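Local coordinates for protein PfhB2 (Pasteurella multocida, PDB 6U8T) that is a toxin whose YopT-like domain probably acts as a cysteine protease of the papain-like clan, at residues F14-S19 / V173-N178. The protein carries 1 engineered substitution. Residues are numbered along the deposited sequence; the frame is centred on the assembly and turned at random.
Sequences FKYAQS and VFFDPN
Tyr16 lays one face of its ring over the carbonyl oxygen of Pro177. Pro177 O sits above that face, offset toward the rim, and comes within 3.2 Å of Tyr16 CE1. The edge of Phe14, led by CE2, points at the centre of the opposite face. The phenol ring is thus held between an aromatic edge and a backbone carbonyl. The bond from CA to CB of Tyr16 already points at 173-178, and CG anti to the carbonyl carbon (chi1 -82°) sets the ring between Phe14 and Pro177 O. The side chains of Tyr16 and Phe175 cross at about a right angle. Their contact is made at the edges: Tyr16 OH lies at the rim of Phe175, 3.4 Å from Phe175 CZ, and Phe175 CE1 is near the plane of the Tyr16 ring. Pro177 CB also touches Tyr16 OH, at 4.0 Å.

Further along, Ser19 OG donates to Asn178 O over 2.9 Å, almost in line with the carbonyl bond (167° at the oxygen). The same hydroxyl caps the backbone N of Glu22, so one N-cap serine ties the start of helix 20-51 to the turn at Asn178. That turn is an Asx turn: Asp176 OD1 accepts from Asn178 N at 3.0 Å, from above the carboxylate plane. OD1 also takes His161 NE2, and OD2 bonds Tyr204 OH, so the carboxylate is held at both oxygens. The second subunit closes in with Trp45 stacked on Phe175 and Cys42 packed on Pro177.

Strands 11-15 and 171-176 run parallel, with 180-184 between them, and this contact joins the segments leaving their ends. The adjacent Asp176–His161 pair is consistent with the His-Asp part of a papain-like catalytic triad.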
loop_
_atom_site.group_PDB
_atom_site.type_symbol
_atom_site.label_atom_id
_atom_site.label_comp_id
_atom_site.label_asym_id
_atom_site.label_seq_id
_atom_site.Cartn_x
_atom_site.Cartn_y
_atom_site.Cartn_z
ATOM N N PHE C 14 -10.507 24.866 10.082
ATOM C CA PHE C 14 -9.389 25.126 9.140
ATOM C C PHE C 14 -9.483 24.132 7.992
ATOM O O PHE C 14 -9.775 22.955 8.214
ATOM C CB PHE C 14 -8.027 25.032 9.828
ATOM C CG PHE C 14 -6.863 25.321 8.913
ATOM C CD1 PHE C 14 -6.559 26.624 8.553
ATOM C CD2 PHE C 14 -6.080 24.295 8.391
ATOM C CE1 PHE C 14 -5.489 26.907 7.717
ATOM C CE2 PHE C 14 -5.016 24.580 7.549
ATOM C CZ PHE C 14 -4.712 25.883 7.226
ATOM N N LYS C 15 -9.272 24.625 6.781
ATOM C CA LYS C 15 -9.303 23.813 5.547
ATOM C C LYS C 15 -8.035 24.125 4.753
ATOM O O LYS C 15 -7.771 25.310 4.502
ATOM C CB LYS C 15 -10.587 24.120 4.791
ATOM C CG LYS C 15 -11.510 22.934 4.597
ATOM C CD LYS C 15 -12.789 23.303 3.889
ATOM C CE LYS C 15 -12.562 24.122 2.634
ATOM N NZ LYS C 15 -13.461 23.715 1.527
ATOM N N TYR C 16 -7.216 23.119 4.456
ATOM C CA TYR C 16 -5.982 23.322 3.656
ATOM C C TYR C 16 -6.399 23.676 2.227
ATOM O O TYR C 16 -7.206 22.947 1.621
ATOM C CB TYR C 16 -5.075 22.088 3.629
ATOM C CG TYR C 16 -4.167 21.899 4.821
ATOM C CD1 TYR C 16 -4.611 21.228 5.940
ATOM C CD2 TYR C 16 -2.833 22.271 4.785
ATOM C CE1 TYR C 16 -3.781 20.995 7.022
ATOM C CE2 TYR C 16 -1.984 22.029 5.847
ATOM C CZ TYR C 16 -2.458 21.389 6.981
ATOM O OH TYR C 16 -1.644 21.129 8.051
ATOM N N ALA C 17 -5.833 24.761 1.700
ATOM C CA ALA C 17 -6.064 25.243 0.323
ATOM C C ALA C 17 -5.685 24.120 -0.647
ATOM O O ALA C 17 -6.443 23.853 -1.581
ATOM C CB ALA C 17 -5.266 26.504 0.093
ATOM N N GLN C 18 -4.549 23.469 -0.408
ATOM C CA GLN C 18 -4.078 22.314 -1.210
ATOM C C GLN C 18 -4.174 21.082 -0.308
ATOM O O GLN C 18 -3.358 20.964 0.654
ATOM C CB GLN C 18 -2.637 22.523 -1.683
ATOM C CG GLN C 18 -2.347 23.906 -2.247
ATOM C CD GLN C 18 -2.485 23.957 -3.748
ATOM O OE1 GLN C 18 -3.211 23.168 -4.366
ATOM N NE2 GLN C 18 -1.759 24.887 -4.344
ATOM N N SER C 19 -5.163 20.235 -0.572
ATOM C CA SER C 19 -5.459 19.032 0.234
ATOM C C SER C 19 -4.483 17.937 -0.197
ATOM O O SER C 19 -4.604 17.442 -1.350
ATOM C CB SER C 19 -6.888 18.636 0.048
ATOM O OG SER C 19 -7.154 17.386 0.650
ATOM N N VAL C 173 -11.843 17.892 19.165
ATOM C CA VAL C 173 -11.160 18.581 18.040
ATOM C C VAL C 173 -10.319 17.532 17.318
ATOM O O VAL C 173 -9.494 16.906 17.970
ATOM C CB VAL C 173 -10.324 19.777 18.522
ATOM C CG1 VAL C 173 -9.729 20.530 17.351
ATOM C CG2 VAL C 173 -11.153 20.720 19.374
ATOM N N PHE C 174 -10.562 17.318 16.022
ATOM C CA PHE C 174 -9.855 16.319 15.187
ATOM C C PHE C 174 -9.044 17.060 14.125
ATOM O O PHE C 174 -9.593 17.965 13.494
ATOM C CB PHE C 174 -10.865 15.359 14.566
ATOM C CG PHE C 174 -10.238 14.287 13.714
ATOM C CD1 PHE C 174 -9.451 13.308 14.286
ATOM C CD2 PHE C 174 -10.432 14.258 12.349
ATOM C CE1 PHE C 174 -8.870 12.316 13.507
ATOM C CE2 PHE C 174 -9.822 13.294 11.564
ATOM C CZ PHE C 174 -9.069 12.314 12.143
ATOM N N PHE C 175 -7.766 16.730 13.957
ATOM C CA PHE C 175 -6.876 17.430 13.002
ATOM C C PHE C 175 -6.217 16.399 12.097
ATOM O O PHE C 175 -5.565 15.461 12.601
ATOM C CB PHE C 175 -5.846 18.304 13.728
ATOM C CG PHE C 175 -4.836 18.918 12.794
ATOM C CD1 PHE C 175 -5.168 19.994 11.984
ATOM C CD2 PHE C 175 -3.558 18.385 12.691
ATOM C CE1 PHE C 175 -4.243 20.530 11.102
ATOM C CE2 PHE C 175 -2.635 18.935 11.809
ATOM C CZ PHE C 175 -2.974 20.009 11.027
ATOM N N ASP C 176 -6.410 16.578 10.794
ATOM C CA ASP C 176 -5.791 15.756 9.725
ATOM C C ASP C 176 -5.013 16.681 8.795
ATOM O O ASP C 176 -5.599 17.434 8.026
ATOM C CB ASP C 176 -6.862 14.962 8.986
ATOM C CG ASP C 176 -6.290 13.967 8.002
ATOM O OD1 ASP C 176 -5.096 14.111 7.654
ATOM O OD2 ASP C 176 -7.015 13.033 7.646
ATOM N N PRO C 177 -3.669 16.658 8.846
ATOM C CA PRO C 177 -2.845 17.548 8.038
ATOM C C PRO C 177 -3.104 17.429 6.527
ATOM O O PRO C 177 -2.598 18.265 5.806
ATOM C CB PRO C 177 -1.395 17.136 8.314
ATOM C CG PRO C 177 -1.430 16.117 9.411
ATOM C CD PRO C 177 -2.875 15.781 9.702
ATOM N N ASN C 178 -3.846 16.391 6.113
ATOM C CA ASN C 178 -4.255 16.131 4.702
ATOM C C ASN C 178 -5.536 16.915 4.360
ATOM O O ASN C 178 -5.868 16.955 3.162
ATOM C CB ASN C 178 -4.536 14.649 4.439
ATOM C CG ASN C 178 -3.305 13.856 4.059
ATOM O OD1 ASN C 178 -2.192 14.408 4.039
ATOM N ND2 ASN C 178 -3.497 12.565 3.779
#